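Long-range contact in PUM-HD domain-containing protein (Caenorhabditis elegans, PDB 7CGF), which binds a PBE RNA element through its Pumilio homology domain and probably recognises 3' untranslated regions of messenger RNAs: residues A105-V110 and I136-Q141. The protein carries 2 engineered substitutions. Numbering follows the deposited sequence.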
loop_
_atom_site.group_PDB
_atom_site.type_symbol
_atom_site.label_atom_id
_atom_site.label_comp_id
_atom_site.label_asym_id
_atom_site.label_seq_id
_atom_site.Cartn_x
_atom_site.Cartn_y
_atom_site.Cartn_z
ATOM N N ALA A 105 15.181 5.566 23.407
ATOM C CA ALA A 105 16.521 5.580 22.846
ATOM C C ALA A 105 16.552 6.071 21.411
ATOM O O ALA A 105 17.600 6.536 20.950
ATOM C CB ALA A 105 17.134 4.181 22.904
ATOM N N ILE A 106 15.444 5.967 20.686
ATOM C CA ILE A 106 15.424 6.351 19.276
ATOM C C ILE A 106 14.555 7.554 19.001
ATOM O O ILE A 106 14.570 8.046 17.865
ATOM C CB ILE A 106 14.967 5.187 18.371
ATOM C CG1 ILE A 106 13.509 4.826 18.681
ATOM C CG2 ILE A 106 15.927 3.996 18.498
ATOM C CD1 ILE A 106 12.873 3.814 17.713
ATOM N N ILE A 107 13.803 8.048 19.988
ATOM C CA ILE A 107 12.708 8.963 19.672
ATOM C C ILE A 107 13.241 10.264 19.083
ATOM O O ILE A 107 12.647 10.826 18.151
ATOM C CB ILE A 107 11.824 9.205 20.910
ATOM C CG1 ILE A 107 10.542 9.943 20.508
ATOM C CG2 ILE A 107 12.562 9.971 22.005
ATOM C CD1 ILE A 107 9.683 9.186 19.502
ATOM N N ASP A 108 14.378 10.755 19.588
ATOM C CA ASP A 108 14.834 12.083 19.185
ATOM C C ASP A 108 15.233 12.148 17.715
ATOM O O ASP A 108 15.186 13.234 17.126
ATOM C CB ASP A 108 16.010 12.537 20.055
ATOM C CG ASP A 108 15.614 12.793 21.504
ATOM O OD1 ASP A 108 14.412 12.964 21.792
ATOM O OD2 ASP A 108 16.525 12.827 22.361
ATOM N N ARG A 109 15.603 11.022 17.103
ATOM C CA ARG A 109 15.999 11.002 15.701
ATOM C C ARG A 109 15.004 10.277 14.805
ATOM O O ARG A 109 15.335 9.980 13.649
ATOM C CB ARG A 109 17.384 10.373 15.552
ATOM C CG ARG A 109 18.475 11.207 16.202
ATOM C CD ARG A 109 19.850 10.879 15.668
ATOM N NE ARG A 109 20.841 11.774 16.255
ATOM C CZ ARG A 109 22.154 11.700 16.057
ATOM N NH1 ARG A 109 22.670 10.760 15.270
ATOM N NH2 ARG A 109 22.956 12.578 16.649
ATOM N N VAL A 110 13.804 9.987 15.301
ATOM C CA VAL A 110 12.746 9.413 14.469
ATOM C C VAL A 110 12.546 10.243 13.204
ATOM O O VAL A 110 12.364 9.656 12.127
ATOM C CB VAL A 110 11.433 9.252 15.258
ATOM C CG1 VAL A 110 10.228 9.146 14.331
ATOM C CG2 VAL A 110 11.507 8.010 16.155
ATOM N N ILE A 136 1.736 6.692 19.631
ATOM C CA ILE A 136 1.475 8.127 19.564
ATOM C C ILE A 136 2.760 8.918 19.758
ATOM O O ILE A 136 2.976 9.958 19.119
ATOM C CB ILE A 136 0.409 8.512 20.608
ATOM C CG1 ILE A 136 -0.937 7.889 20.255
ATOM C CG2 ILE A 136 0.281 10.017 20.712
ATOM C CD1 ILE A 136 -1.972 8.025 21.364
ATOM N N LYS A 137 3.642 8.438 20.640
ATOM C CA LYS A 137 4.914 9.111 20.866
ATOM C C LYS A 137 5.759 9.128 19.597
ATOM O O LYS A 137 6.341 10.160 19.240
ATOM C CB LYS A 137 5.651 8.425 22.023
ATOM C CG LYS A 137 6.888 9.156 22.494
ATOM C CD LYS A 137 7.468 8.551 23.775
ATOM C CE LYS A 137 8.826 9.173 24.068
ATOM N NZ LYS A 137 9.484 8.611 25.277
ATOM N N ILE A 138 5.818 8.000 18.887
ATOM C CA ILE A 138 6.546 7.955 17.616
ATOM C C ILE A 138 5.913 8.901 16.601
ATOM O O ILE A 138 6.614 9.656 15.910
ATOM C CB ILE A 138 6.610 6.511 17.088
ATOM C CG1 ILE A 138 7.521 5.682 17.994
ATOM C CG2 ILE A 138 7.106 6.483 15.639
ATOM C CD1 ILE A 138 7.672 4.247 17.528
ATOM N N LEU A 139 4.584 8.869 16.480
ATOM C CA LEU A 139 3.915 9.718 15.498
ATOM C C LEU A 139 4.123 11.194 15.800
ATOM O O LEU A 139 4.179 12.014 14.875
ATOM C CB LEU A 139 2.419 9.407 15.454
ATOM C CG LEU A 139 2.041 8.052 14.868
ATOM C CD1 LEU A 139 0.529 7.901 14.765
ATOM C CD2 LEU A 139 2.707 7.890 13.522
ATOM N N SER A 140 4.250 11.549 17.082
ATOM C CA SER A 140 4.468 12.946 17.450
ATOM C C SER A 140 5.753 13.496 16.837
ATOM O O SER A 140 5.865 14.706 16.603
ATOM C CB SER A 140 4.480 13.087 18.974
ATOM O OG SER A 140 5.757 12.747 19.501
ATOM N N GLN A 141 6.722 12.624 16.552
ATOM C CA GLN A 141 7.931 13.022 15.840
ATOM C C GLN A 141 7.728 13.008 14.330
ATOM O O GLN A 141 8.219 13.899 13.626
ATOM C CB GLN A 141 9.083 12.096 16.230
ATOM C CG GLN A 141 9.650 12.411 17.597
ATOM C CD GLN A 141 10.556 13.628 17.551
ATOM O OE1 GLN A 141 10.103 14.744 17.326
ATOM N NE2 GLN A 141 11.857 13.409 17.742
#
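Gln141 folds over the flank of Ile107 and grips its backbone: NE2 donates to Ile107 O at 2.7 Å in an almost straight bond (175°), with the oxygen lying in the amide plane of the glutamine. The donor stands tilted from the carbonyl plane, and Val110 N reaches the same oxygen from the opposite face, where the chain enters helix 110-113. A bend at chi2 of Gln141 (-78°) brings the amide back to this backbone while Gln141 CG rests 3.7 Å from Ile107 CD1. With CG1 anti to the backbone N (chi1 -169°), Ile107 sends CD1 toward helix 132-142, 3.5 Å from Lys137 O. The contact lies in the all-helical PUM-HD, almost all of it within one predicted Pumilio repeat, its nearest atom about 13 Å from the bound RNA. The extended Lys137 crosses Ile107 nearly at right angles, CE 4.0 Å from CG1, and its NZ forms a salt bridge with Asp104. With an alanine at Gln141, Ile107 O is likely to lose its side-chain donor and the Ile107 CD1 methyl its cover from CG on one side. Val110 CG1 meets Gln141 CB at 3.7 Å and Ile138 CG2 at 4.3 Å, with Leu123 of helix 119-129 touching Val110 as well.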